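Local coordinates for protein TetR-family transcriptional regulator (Streptomyces coelicolor A3, PDB 2QIB) that probably binds cis-regulatory DNA through an N-terminal helix-turn-helix and controls transcription as a TetR-family regulator, at residues G82-R87 with R205-D210; R90-Y95 with Q181-F186; D97-H102 with L165-G170; V134-H139 with R154-L159. All blocks are in the same frame, centred on the assembly; numbering follows the deposited sequence.

Contact 1 (G82-R87 with R205-D210); sequences GPLGAR and RRVLAD
Leu84 reaches across to Val207 and Asp210, and tracing it from its root shows how an apolar side chain can bind two helix ends at a protein surface. CB already points at the last turns of helix 198-209, with Leu84 CB 4.6 Å from Val207 CG1. Beyond CG the two methyls part company, chi1 of -85° and chi2 of 72° aiming one at each partner. Leu84 CD2 comes within 4.4 Å of Val207 CG2, a loose apolar touch that Leu140 of helix 119-140 fills out by packing on both residues. Leu84 CD1 instead lies 3.9 Å from Asp210 OD2, and on its other flank it rests over one face of the Arg87 guanidinium, offset toward the rim. The methyl thus sits among charged groups. This is where helix 84-101 of the all-helical TetR C-terminal region begins, with Pro83 at its N-cap position, beside the place where helix 198-209 runs out. Around the N-cap the backbones come close: Pro83 CA makes a CA-H...O contact of 3.5 Å with Asp210 O. A water ties the ends more firmly, accepting from Leu84 N and donating to Val207 O at 2.8 Å, so it occupies a first-turn amide that has no helical carbonyl to bind. Arg87 turns back on its own segment and grips Gly82 O side-on, NH2 in the carbonyl plane at 2.8 Å and NE from above that plane at 2.9 Å. A further hydrogen bond, NH1 with His139 ND1, helps fix the plane over which Leu84 CD1 lies, while Gly85 N is hydrogen-bonded to Glu211 OE2.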
loop_
_atom_site.group_PDB
_atom_site.type_symbol
_atom_site.label_atom_id
_atom_site.label_comp_id
_atom_site.label_asym_id
_atom_site.label_seq_id
_atom_site.Cartn_x
_atom_site.Cartn_y
_atom_site.Cartn_z
ATOM N N GLY A 82 22.826 8.483 15.876
ATOM C CA GLY A 82 21.965 9.649 16.116
ATOM C C GLY A 82 20.483 9.290 16.184
ATOM O O GLY A 82 20.124 8.116 16.074
ATOM N N PRO A 83 19.608 10.304 16.331
ATOM C CA PRO A 83 18.159 10.060 16.499
ATOM C C PRO A 83 17.628 9.262 15.298
ATOM O O PRO A 83 18.048 9.504 14.163
ATOM C CB PRO A 83 17.542 11.458 16.433
ATOM C CG PRO A 83 18.626 12.394 16.665
ATOM C CD PRO A 83 19.937 11.738 16.286
ATOM N N LEU A 84 16.711 8.334 15.556
ATOM C CA LEU A 84 16.213 7.433 14.505
ATOM C C LEU A 84 15.416 8.173 13.442
ATOM O O LEU A 84 15.501 7.837 12.266
ATOM C CB LEU A 84 15.398 6.292 15.105
ATOM C CG LEU A 84 16.237 5.099 15.565
ATOM C CD1 LEU A 84 17.031 5.444 16.820
ATOM C CD2 LEU A 84 15.388 3.836 15.767
ATOM N N GLY A 85 14.645 9.175 13.858
ATOM C CA GLY A 85 13.802 9.922 12.912
ATOM C C GLY A 85 14.643 10.533 11.803
ATOM O O GLY A 85 14.297 10.437 10.620
ATOM N N ALA A 86 15.770 11.147 12.183
ATOM C CA ALA A 86 16.667 11.753 11.198
ATOM C C ALA A 86 17.266 10.734 10.220
ATOM O O ALA A 86 17.478 11.064 9.051
ATOM C CB ALA A 86 17.804 12.541 11.922
ATOM N N ARG A 87 17.569 9.533 10.701
ATOM C CA ARG A 87 18.065 8.460 9.830
ATOM C C ARG A 87 16.997 8.144 8.794
ATOM O O ARG A 87 17.275 8.036 7.587
ATOM C CB ARG A 87 18.290 7.190 10.635
ATOM C CG ARG A 87 19.207 7.359 11.878
ATOM C CD ARG A 87 19.444 6.006 12.524
ATOM N NE ARG A 87 19.951 6.164 13.887
ATOM C CZ ARG A 87 20.146 5.142 14.715
ATOM N NH1 ARG A 87 19.902 3.898 14.316
ATOM N NH2 ARG A 87 20.618 5.368 15.936
ATOM N N ARG A 205 8.415 4.006 23.463
ATOM C CA ARG A 205 9.032 4.907 24.431
ATOM C C ARG A 205 10.537 5.028 24.219
ATOM O O ARG A 205 11.072 6.134 24.259
ATOM C CB ARG A 205 8.719 4.480 25.871
ATOM C CG ARG A 205 7.284 4.765 26.265
ATOM C CD ARG A 205 7.051 4.622 27.784
ATOM N NE ARG A 205 7.324 3.260 28.269
ATOM C CZ ARG A 205 6.454 2.245 28.257
ATOM N NH1 ARG A 205 5.220 2.406 27.781
ATOM N NH2 ARG A 205 6.817 1.055 28.724
ATOM N N ARG A 206 11.202 3.896 23.982
ATOM C CA ARG A 206 12.645 3.860 23.758
ATOM C C ARG A 206 13.025 4.618 22.481
ATOM O O ARG A 206 13.945 5.432 22.485
ATOM C CB ARG A 206 13.109 2.414 23.688
ATOM C CG ARG A 206 14.585 2.228 23.487
ATOM C CD ARG A 206 14.958 0.752 23.604
ATOM N NE ARG A 206 14.444 -0.090 22.512
ATOM C CZ ARG A 206 14.864 -0.036 21.241
ATOM N NH1 ARG A 206 15.773 0.849 20.844
ATOM N NH2 ARG A 206 14.353 -0.859 20.348
ATOM N N VAL A 207 12.303 4.353 21.386
ATOM C CA VAL A 207 12.548 5.065 20.151
ATOM C C VAL A 207 12.409 6.581 20.317
ATOM O O VAL A 207 13.291 7.347 19.921
ATOM C CB VAL A 207 11.645 4.527 19.008
ATOM C CG1 VAL A 207 11.724 5.446 17.804
ATOM C CG2 VAL A 207 12.090 3.120 18.649
ATOM N N LEU A 208 11.313 7.022 20.918
ATOM C CA LEU A 208 11.123 8.453 21.183
ATOM C C LEU A 208 12.083 9.090 22.218
ATOM O O LEU A 208 12.332 10.281 22.167
ATOM C CB LEU A 208 9.664 8.734 21.521
ATOM C CG LEU A 208 8.737 8.333 20.375
ATOM C CD1 LEU A 208 7.284 8.337 20.834
ATOM C CD2 LEU A 208 8.934 9.240 19.137
ATOM N N ALA A 209 12.650 8.292 23.124
ATOM C CA ALA A 209 13.651 8.802 24.075
ATOM C C ALA A 209 14.964 9.156 23.356
ATOM O O ALA A 209 15.795 9.909 23.878
ATOM C CB ALA A 209 13.912 7.778 25.188
ATOM N N ASP A 210 15.156 8.593 22.164
ATOM C CA ASP A 210 16.358 8.831 21.373
ATOM C C ASP A 210 16.247 10.082 20.497
ATOM O O ASP A 210 17.224 10.466 19.839
ATOM C CB ASP A 210 16.687 7.607 20.489
ATOM C CG ASP A 210 17.365 6.466 21.268
ATOM O OD1 ASP A 210 17.849 6.690 22.395
ATOM O OD2 ASP A 210 17.426 5.330 20.727
HETATM O O HOH W 1 14.845 8.125 17.786
#

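Contact 2 (R90-Y95 with Q181-F186); sequences RVMGRY and QLVHDF
Met92, present as selenomethionine, pushes its side chain from helix 84-101 against Leu182 and Val183 of helix 175-194, in the helical core of the TetR C-terminal region. The first shell is wholly apolar. The selenium does most of the touching: Met92 SE lies 4.0 Å from Leu182 CD1, and with Leu182 CB at 4.1 Å from the same SE it rests against the root of the leucine as well as one of its methyls. The two side chains cross at about a right angle. One bond nearer the backbone, Met92 CG meets Val183 CG2 at 4.1 Å. The chain bends at both chi2 (-63°) and chi3 (90°), and this folding lets a long residue offer its middle, CG and SE, to two neighbouring residues of one helix. Within these two segments the nearest CA atoms, those of Met92 and Leu182, are 7.9 Å apart, so side chains alone make the contact.

A second shell closes round these three residues. Helix 147-168 brings Trp156 onto Met92 and Thr163 onto Leu182, while Leu88 and Leu89, a turn earlier on helix 84-101, flank Val183. One turn beyond Leu182, the ring of Phe186 meets Trp156 edge-to-face. Further out, helix 175-194 turns another side to the second subunit, where His184 lays its ring nearly parallel to that of Tyr196 of that subunit. On helix 84-101, one turn past Met92, Tyr95 spans the gap to helix 147-168, its OH hydrogen-bonded to Ala160 O.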
loop_
_atom_site.group_PDB
_atom_site.type_symbol
_atom_site.label_atom_id
_atom_site.label_comp_id
_atom_site.label_asym_id
_atom_site.label_seq_id
_atom_site.Cartn_x
_atom_site.Cartn_y
_atom_site.Cartn_z
ATOM N N ARG A 90 16.656 10.787 6.142
ATOM C CA ARG A 90 17.717 10.704 5.118
ATOM C C ARG A 90 17.410 9.643 4.060
ATOM O O ARG A 90 17.557 9.864 2.836
ATOM C CB ARG A 90 19.087 10.467 5.765
ATOM C CG ARG A 90 19.574 11.763 6.412
ATOM C CD ARG A 90 21.013 11.644 6.935
ATOM N NE ARG A 90 21.108 10.781 8.108
ATOM C CZ ARG A 90 20.956 11.179 9.372
ATOM N NH1 ARG A 90 20.651 12.448 9.666
ATOM N NH2 ARG A 90 21.077 10.284 10.339
ATOM N N VAL A 91 16.957 8.477 4.539
ATOM C CA VAL A 91 16.569 7.423 3.601
ATOM C C VAL A 91 15.361 7.896 2.752
ATOM O O VAL A 91 15.299 7.646 1.540
ATOM C CB VAL A 91 16.184 6.125 4.327
ATOM C CG1 VAL A 91 15.705 5.074 3.291
ATOM C CG2 VAL A 91 17.370 5.595 5.128
HETATM N N MSE A 92 14.380 8.549 3.371
HETATM C CA MSE A 92 13.236 9.065 2.575
HETATM C C MSE A 92 13.679 10.021 1.443
HETATM O O MSE A 92 13.103 10.007 0.368
HETATM C CB MSE A 92 12.194 9.756 3.458
HETATM C CG MSE A 92 11.449 8.832 4.434
HETATM SE SE MSE A 92 10.400 7.501 3.447
HETATM C CE MSE A 92 11.742 6.065 3.311
ATOM N N GLY A 93 14.706 10.839 1.689
ATOM C CA GLY A 93 15.257 11.712 0.616
ATOM C C GLY A 93 15.738 10.890 -0.562
ATOM O O GLY A 93 15.448 11.210 -1.725
ATOM N N ARG A 94 16.506 9.850 -0.264
ATOM C CA ARG A 94 17.030 8.964 -1.318
ATOM C C ARG A 94 15.900 8.180 -2.023
ATOM O O ARG A 94 15.937 7.979 -3.251
ATOM C CB ARG A 94 18.066 8.017 -0.729
ATOM C CG ARG A 94 19.354 8.778 -0.246
ATOM C CD ARG A 94 20.541 7.819 -0.090
ATOM N NE ARG A 94 20.344 6.867 1.000
ATOM C CZ ARG A 94 20.615 7.093 2.290
ATOM N NH1 ARG A 94 21.057 8.288 2.734
ATOM N NH2 ARG A 94 20.415 6.120 3.154
ATOM N N TYR A 95 14.896 7.782 -1.239
ATOM C CA TYR A 95 13.738 7.087 -1.763
ATOM C C TYR A 95 12.979 7.964 -2.756
ATOM O O TYR A 95 12.745 7.552 -3.894
ATOM C CB TYR A 95 12.851 6.613 -0.605
ATOM C CG TYR A 95 11.492 6.066 -1.029
ATOM C CD1 TYR A 95 11.383 5.015 -1.957
ATOM C CD2 TYR A 95 10.312 6.581 -0.472
ATOM C CE1 TYR A 95 10.109 4.476 -2.298
ATOM C CE2 TYR A 95 9.045 6.053 -0.801
ATOM C CZ TYR A 95 8.949 5.016 -1.724
ATOM O OH TYR A 95 7.737 4.470 -2.071
ATOM N N GLN A 181 6.402 13.923 6.363
ATOM C CA GLN A 181 5.127 13.260 6.675
ATOM C C GLN A 181 5.273 11.763 6.894
ATOM O O GLN A 181 4.719 11.238 7.871
ATOM C CB GLN A 181 4.143 13.521 5.552
ATOM C CG GLN A 181 2.706 12.927 5.832
ATOM C CD GLN A 181 1.661 13.627 5.029
ATOM O OE1 GLN A 181 1.340 14.782 5.319
ATOM N NE2 GLN A 181 1.058 12.923 4.061
ATOM N N LEU A 182 6.026 11.082 6.034
ATOM C CA LEU A 182 6.202 9.628 6.183
ATOM C C LEU A 182 6.966 9.266 7.483
ATOM O O LEU A 182 6.650 8.239 8.128
ATOM C CB LEU A 182 6.922 9.037 4.971
ATOM C CG LEU A 182 5.927 8.854 3.817
ATOM C CD1 LEU A 182 6.686 8.591 2.532
ATOM C CD2 LEU A 182 4.849 7.729 4.061
ATOM N N VAL A 183 7.930 10.109 7.862
ATOM C CA VAL A 183 8.642 9.916 9.128
ATOM C C VAL A 183 7.684 10.081 10.318
ATOM O O VAL A 183 7.623 9.197 11.205
ATOM C CB VAL A 183 9.865 10.861 9.259
ATOM C CG1 VAL A 183 10.541 10.662 10.644
ATOM C CG2 VAL A 183 10.821 10.557 8.115
ATOM N N HIS A 184 6.905 11.169 10.324
ATOM C CA HIS A 184 5.895 11.342 11.363
ATOM C C HIS A 184 4.855 10.219 11.353
ATOM O O HIS A 184 4.458 9.749 12.414
ATOM C CB HIS A 184 5.184 12.654 11.173
ATOM C CG HIS A 184 6.039 13.844 11.488
ATOM N ND1 HIS A 184 6.930 13.862 12.547
ATOM C CD2 HIS A 184 6.092 15.075 10.924
ATOM C CE1 HIS A 184 7.495 15.057 12.616
ATOM N NE2 HIS A 184 7.022 15.805 11.630
ATOM N N ASP A 185 4.438 9.792 10.158
ATOM C CA ASP A 185 3.476 8.680 10.021
ATOM C C ASP A 185 3.990 7.420 10.712
ATOM O O ASP A 185 3.230 6.733 11.348
ATOM C CB ASP A 185 3.235 8.341 8.561
ATOM C CG ASP A 185 2.395 9.406 7.836
ATOM O OD1 ASP A 185 1.727 10.207 8.525
ATOM O OD2 ASP A 185 2.396 9.406 6.563
ATOM N N PHE A 186 5.282 7.140 10.587
ATOM C CA PHE A 186 5.859 5.945 11.190
ATOM C C PHE A 186 5.689 6.042 12.718
ATOM O O PHE A 186 5.226 5.107 13.353
ATOM C CB PHE A 186 7.359 5.820 10.793
ATOM C CG PHE A 186 7.975 4.463 11.151
ATOM C CD1 PHE A 186 8.190 3.498 10.178
ATOM C CD2 PHE A 186 8.379 4.209 12.469
ATOM C CE1 PHE A 186 8.738 2.221 10.506
ATOM C CE2 PHE A 186 8.936 2.964 12.826
ATOM C CZ PHE A 186 9.117 1.970 11.839
#

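Contact 3 (D97-H102 with L165-G170); sequences DFVDEH and LLWLDG
Two similar first torsions set up the meeting of Val99 with Trp167: chi1 of 173° carries Val99 CG1 opposite its own amide nitrogen, and chi1 of 170° swings the indole out from helix 147-168 in the same sense. Val99 CG1 therefore arrives at the edge of the indole, near the ring plane, 4.0 Å from Trp167 CZ3. The same methyl presses into Leu168, where Val99 CG1 to Leu168 CD1 is 3.5 Å, tighter than an ordinary van der Waals contact. Asp100 extends the line along the indole rim with its methylene, Asp100 CB lying 4.1 Å from Trp167 CH2, while its carboxylate leads off to a salt bridge from OD1 to Arg171.

Here the C-terminal ends of helices 84-101 and 147-168 meet in the TetR C-terminal region. Phe96 meets the indole edge-to-face, and Phe106 of helix 103-116 covers Leu168. At the helix end His102 folds back, its ND1 giving a hydrogen bond of 2.9 Å to Phe98 O and lying over the centre of the Phe98 ring. Were Trp167 an alanine, Val99 CG1 and Asp100 CB would probably lose the indole rim they rest on, and the Phe96 ring its edge-to-face partner. Cohesion across the two segments thus rests on fit between apolar surfaces, with charge pairing kept to the periphery, where Asp100 finds Arg171.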
loop_
_atom_site.group_PDB
_atom_site.type_symbol
_atom_site.label_atom_id
_atom_site.label_comp_id
_atom_site.label_asym_id
_atom_site.label_seq_id
_atom_site.Cartn_x
_atom_site.Cartn_y
_atom_site.Cartn_z
ATOM N N ASP A 97 14.212 10.576 -4.320
ATOM C CA ASP A 97 15.147 10.813 -5.458
ATOM C C ASP A 97 14.942 9.664 -6.447
ATOM O O ASP A 97 14.781 9.876 -7.662
ATOM C CB ASP A 97 16.599 10.755 -4.958
ATOM C CG ASP A 97 17.052 12.034 -4.257
ATOM O OD1 ASP A 97 16.325 13.059 -4.274
ATOM O OD2 ASP A 97 18.164 11.992 -3.667
ATOM N N PHE A 98 14.944 8.448 -5.919
ATOM C CA PHE A 98 14.771 7.256 -6.764
ATOM C C PHE A 98 13.459 7.286 -7.525
ATOM O O PHE A 98 13.404 7.049 -8.733
ATOM C CB PHE A 98 14.843 5.987 -5.906
ATOM C CG PHE A 98 14.720 4.717 -6.723
ATOM C CD1 PHE A 98 15.863 4.101 -7.250
ATOM C CD2 PHE A 98 13.471 4.162 -6.970
ATOM C CE1 PHE A 98 15.742 2.942 -8.026
ATOM C CE2 PHE A 98 13.337 2.997 -7.737
ATOM C CZ PHE A 98 14.461 2.387 -8.257
ATOM N N VAL A 99 12.369 7.538 -6.797
ATOM C CA VAL A 99 11.000 7.564 -7.374
ATOM C C VAL A 99 10.902 8.633 -8.474
ATOM O O VAL A 99 10.371 8.380 -9.565
ATOM C CB VAL A 99 9.929 7.785 -6.273
ATOM C CG1 VAL A 99 8.557 7.979 -6.893
ATOM C CG2 VAL A 99 9.915 6.564 -5.315
ATOM N N ASP A 100 11.458 9.808 -8.205
ATOM C CA ASP A 100 11.528 10.865 -9.213
ATOM C C ASP A 100 12.231 10.365 -10.482
ATOM O O ASP A 100 11.669 10.430 -11.576
ATOM C CB ASP A 100 12.297 12.054 -8.635
ATOM C CG ASP A 100 12.303 13.282 -9.570
ATOM O OD1 ASP A 100 11.642 13.287 -10.634
ATOM O OD2 ASP A 100 13.011 14.240 -9.228
ATOM N N GLU A 101 13.430 9.830 -10.296
ATOM C CA GLU A 101 14.323 9.394 -11.400
ATOM C C GLU A 101 13.654 8.334 -12.271
ATOM O O GLU A 101 13.932 8.246 -13.487
ATOM C CB GLU A 101 15.609 8.790 -10.818
ATOM C CG GLU A 101 16.569 9.803 -10.200
ATOM C CD GLU A 101 17.613 9.143 -9.274
ATOM O OE1 GLU A 101 17.903 7.916 -9.406
ATOM O OE2 GLU A 101 18.146 9.865 -8.391
ATOM N N HIS A 102 12.803 7.514 -11.641
ATOM C CA HIS A 102 12.198 6.357 -12.306
ATOM C C HIS A 102 10.684 6.482 -12.410
ATOM O O HIS A 102 10.001 5.479 -12.644
ATOM C CB HIS A 102 12.549 5.086 -11.533
ATOM C CG HIS A 102 14.020 4.810 -11.486
ATOM N ND1 HIS A 102 14.818 5.194 -10.433
ATOM C CD2 HIS A 102 14.842 4.214 -12.383
ATOM C CE1 HIS A 102 16.072 4.831 -10.676
ATOM N NE2 HIS A 102 16.112 4.231 -11.846
ATOM N N LEU A 165 3.554 6.944 -4.913
ATOM C CA LEU A 165 2.759 6.805 -6.141
ATOM C C LEU A 165 1.748 7.955 -6.266
ATOM O O LEU A 165 1.550 8.548 -7.356
ATOM C CB LEU A 165 2.005 5.465 -6.136
ATOM C CG LEU A 165 2.890 4.243 -6.321
ATOM C CD1 LEU A 165 2.093 2.982 -5.973
ATOM C CD2 LEU A 165 3.459 4.213 -7.806
ATOM N N LEU A 166 1.137 8.326 -5.138
ATOM C CA LEU A 166 0.177 9.410 -5.164
ATOM C C LEU A 166 0.898 10.730 -5.430
ATOM O O LEU A 166 0.338 11.624 -6.092
ATOM C CB LEU A 166 -0.623 9.458 -3.842
ATOM C CG LEU A 166 -1.584 8.260 -3.691
ATOM C CD1 LEU A 166 -2.012 8.053 -2.220
ATOM C CD2 LEU A 166 -2.836 8.438 -4.632
ATOM N N TRP A 167 2.134 10.853 -4.915
ATOM C CA TRP A 167 2.951 12.059 -5.131
ATOM C C TRP A 167 3.192 12.251 -6.636
ATOM O O TRP A 167 2.937 13.344 -7.183
ATOM C CB TRP A 167 4.258 12.005 -4.358
ATOM C CG TRP A 167 5.202 13.100 -4.761
ATOM C CD1 TRP A 167 5.049 14.452 -4.576
ATOM C CD2 TRP A 167 6.431 12.922 -5.471
ATOM N NE1 TRP A 167 6.166 15.129 -5.086
ATOM C CE2 TRP A 167 7.009 14.204 -5.652
ATOM C CE3 TRP A 167 7.130 11.785 -5.922
ATOM C CZ2 TRP A 167 8.255 14.377 -6.298
ATOM C CZ3 TRP A 167 8.359 11.953 -6.577
ATOM C CH2 TRP A 167 8.912 13.236 -6.741
ATOM N N LEU A 168 3.560 11.169 -7.302
ATOM C CA LEU A 168 3.873 11.213 -8.755
ATOM C C LEU A 168 2.708 11.673 -9.628
ATOM O O LEU A 168 2.917 12.225 -10.733
ATOM C CB LEU A 168 4.365 9.865 -9.222
ATOM C CG LEU A 168 5.777 9.450 -8.831
ATOM C CD1 LEU A 168 5.974 8.007 -9.245
ATOM C CD2 LEU A 168 6.822 10.349 -9.521
ATOM N N ASP A 169 1.486 11.443 -9.161
ATOM C CA ASP A 169 0.304 11.835 -9.919
ATOM C C ASP A 169 0.024 13.332 -9.729
ATOM O O ASP A 169 -0.881 13.724 -8.970
ATOM C CB ASP A 169 -0.891 10.976 -9.509
ATOM C CG ASP A 169 -2.085 11.175 -10.427
ATOM O OD1 ASP A 169 -1.941 11.886 -11.459
ATOM O OD2 ASP A 169 -3.166 10.649 -10.095
ATOM N N GLY A 170 0.815 14.175 -10.393
ATOM C CA GLY A 170 0.587 15.614 -10.371
ATOM C C GLY A 170 1.602 16.418 -9.569
ATOM O O GLY A 170 1.711 17.627 -9.756
#

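Contact 4 (V134-H139 with R154-L159); sequences VQILSH and RSWISL
Ile136 sends its terminal methyl into the angle between Trp156 and Ile157, overlapping the six-membered ring of the indole obliquely. It is a simple case of helix-to-helix packing in the TetR C-terminal region, between helix 119-140 and helix 147-168, which are joined by a short connection. Ile136 CD1 lies 4.0 Å from Trp156 CZ3 and 4.1 Å from Trp156 CE3, so it sits beside the CE3-CZ3 bond of the six-membered ring. From the same methyl it is 4.2 Å to Ile157 CG1, making Ile136 CD1 the single point that serves both partners. Chi2 of 162° stretches the isoleucine out, which is what allows one residue to bridge segments whose nearest CA atoms, those of Ile136 and Ile157, stand 9.8 Å apart.

Phe186 of helix 175-194 also packs on Ile136, as does Val153, one turn before Ile157 on helix 147-168. A hexaethylene glycol, probably from the crystallisation liquor, also comes within about 4 Å of the Ile136 side chain. Helix 147-168 meanwhile turns a different side to the second subunit: Ser158 OG is hydrogen-bonded to Ser162 OG of that chain, and Ser155 packs on its Leu159. A polar bond helps to set the indole: the nitrogen remote from the methyl, Trp156 NE1, is hydrogen-bonded to Leu182 O.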
loop_
_atom_site.group_PDB
_atom_site.type_symbol
_atom_site.label_atom_id
_atom_site.label_comp_id
_atom_site.label_asym_id
_atom_site.label_seq_id
_atom_site.Cartn_x
_atom_site.Cartn_y
_atom_site.Cartn_z
ATOM N N VAL A 134 13.989 -5.384 6.626
ATOM C CA VAL A 134 15.226 -5.775 7.308
ATOM C C VAL A 134 15.983 -4.547 7.863
ATOM O O VAL A 134 16.510 -4.572 8.987
ATOM C CB VAL A 134 16.102 -6.621 6.360
ATOM C CG1 VAL A 134 17.567 -6.774 6.935
ATOM C CG2 VAL A 134 15.443 -8.003 6.169
ATOM N N GLN A 135 16.067 -3.492 7.069
ATOM C CA GLN A 135 16.760 -2.279 7.541
ATOM C C GLN A 135 16.047 -1.604 8.701
ATOM O O GLN A 135 16.676 -1.173 9.667
ATOM C CB GLN A 135 16.990 -1.289 6.399
ATOM C CG GLN A 135 18.036 -1.773 5.359
ATOM C CD GLN A 135 19.367 -2.223 6.027
ATOM O OE1 GLN A 135 19.970 -1.494 6.798
ATOM N NE2 GLN A 135 19.795 -3.448 5.731
ATOM N N ILE A 136 14.716 -1.513 8.610
ATOM C CA ILE A 136 13.973 -0.886 9.691
ATOM C C ILE A 136 14.147 -1.678 10.982
ATOM O O ILE A 136 14.449 -1.110 11.996
ATOM C CB ILE A 136 12.490 -0.764 9.338
ATOM C CG1 ILE A 136 12.337 0.274 8.196
ATOM C CG2 ILE A 136 11.672 -0.389 10.606
ATOM C CD1 ILE A 136 10.992 0.168 7.481
ATOM N N LEU A 137 14.034 -3.008 10.935
ATOM C CA LEU A 137 14.265 -3.785 12.150
ATOM C C LEU A 137 15.676 -3.631 12.706
ATOM O O LEU A 137 15.849 -3.623 13.910
ATOM C CB LEU A 137 13.979 -5.255 11.924
ATOM C CG LEU A 137 12.510 -5.610 11.641
ATOM C CD1 LEU A 137 12.392 -7.124 11.574
ATOM C CD2 LEU A 137 11.541 -5.062 12.687
ATOM N N SER A 138 16.665 -3.532 11.827
ATOM C CA SER A 138 18.058 -3.332 12.263
ATOM C C SER A 138 18.181 -2.050 13.092
ATOM O O SER A 138 18.806 -2.013 14.162
ATOM C CB SER A 138 18.975 -3.264 11.039
ATOM O OG SER A 138 20.325 -3.018 11.444
ATOM N N HIS A 139 17.574 -0.975 12.604
ATOM C CA HIS A 139 17.627 0.293 13.305
ATOM C C HIS A 139 16.859 0.272 14.622
ATOM O O HIS A 139 17.300 0.903 15.597
ATOM C CB HIS A 139 17.138 1.427 12.425
ATOM C CG HIS A 139 18.140 1.860 11.407
ATOM N ND1 HIS A 139 19.051 2.872 11.649
ATOM C CD2 HIS A 139 18.399 1.406 10.156
ATOM C CE1 HIS A 139 19.813 3.031 10.583
ATOM N NE2 HIS A 139 19.435 2.157 9.660
ATOM N N ARG A 154 5.441 -3.485 8.156
ATOM C CA ARG A 154 5.079 -3.813 6.786
ATOM C C ARG A 154 3.966 -2.893 6.269
ATOM O O ARG A 154 3.957 -2.513 5.076
ATOM C CB ARG A 154 4.720 -5.283 6.697
ATOM C CG ARG A 154 5.893 -6.213 7.046
ATOM C CD ARG A 154 5.649 -7.564 6.366
ATOM N NE ARG A 154 6.672 -8.570 6.665
ATOM C CZ ARG A 154 7.791 -8.767 5.959
ATOM N NH1 ARG A 154 8.107 -8.003 4.914
ATOM N NH2 ARG A 154 8.606 -9.759 6.288
ATOM N N SER A 155 3.041 -2.513 7.145
ATOM C CA SER A 155 1.931 -1.651 6.698
ATOM C C SER A 155 2.472 -0.229 6.418
ATOM O O SER A 155 1.981 0.446 5.478
ATOM C CB SER A 155 0.764 -1.615 7.702
ATOM O OG SER A 155 1.159 -0.998 8.897
ATOM N N TRP A 156 3.517 0.175 7.147
ATOM C CA TRP A 156 4.168 1.468 6.871
ATOM C C TRP A 156 4.867 1.441 5.511
ATOM O O TRP A 156 4.801 2.405 4.763
ATOM C CB TRP A 156 5.161 1.872 7.942
ATOM C CG TRP A 156 5.772 3.214 7.634
ATOM C CD1 TRP A 156 5.287 4.467 7.943
ATOM C CD2 TRP A 156 6.976 3.419 6.897
ATOM N NE1 TRP A 156 6.175 5.452 7.454
ATOM C CE2 TRP A 156 7.188 4.820 6.795
ATOM C CE3 TRP A 156 7.900 2.544 6.287
ATOM C CZ2 TRP A 156 8.307 5.354 6.135
ATOM C CZ3 TRP A 156 9.034 3.102 5.636
ATOM C CH2 TRP A 156 9.194 4.486 5.559
ATOM N N ILE A 157 5.546 0.344 5.224
ATOM C CA ILE A 157 6.178 0.156 3.889
ATOM C C ILE A 157 5.115 0.303 2.790
ATOM O O ILE A 157 5.329 1.012 1.819
ATOM C CB ILE A 157 6.931 -1.191 3.789
ATOM C CG1 ILE A 157 8.152 -1.163 4.735
ATOM C CG2 ILE A 157 7.339 -1.484 2.312
ATOM C CD1 ILE A 157 8.755 -2.552 5.037
ATOM N N SER A 158 3.931 -0.290 2.962
ATOM C CA SER A 158 2.822 -0.089 1.990
ATOM C C SER A 158 2.381 1.378 1.910
ATOM O O SER A 158 2.072 1.894 0.823
ATOM C CB SER A 158 1.622 -0.971 2.360
ATOM O OG SER A 158 2.003 -2.364 2.355
ATOM N N LEU A 159 2.326 2.036 3.067
ATOM C CA LEU A 159 1.973 3.456 3.160
ATOM C C LEU A 159 2.997 4.304 2.357
ATOM O O LEU A 159 2.623 5.265 1.639
ATOM C CB LEU A 159 1.982 3.915 4.638
ATOM C CG LEU A 159 1.516 5.361 4.794
ATOM C CD1 LEU A 159 -0.002 5.429 4.518
ATOM C CD2 LEU A 159 1.806 5.789 6.221
#

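In the fold
Contacts 2 and 4 are buried, contact 3 is partly buried, and contact 1 lies at the surface, its centre about 21 Å from that of the chain. Helix 84-101 threads contacts 1, 2 and 3 in turn, whereas helix 147-168 serves both 3 and 4. The chemistry follows depth: contacts 2 and 4 meet purely through apolar groups, contact 3 adds a charged rim, and contact 1 mixes a leucine with carboxylate, guanidinium and a bridging water. Contacts 2 and 4 interlock through helices 147-168 and 175-194, whose other sides reach the second subunit. Contact 1 touches both of them, but stays about 12 Å, nearest atoms, from contact 3.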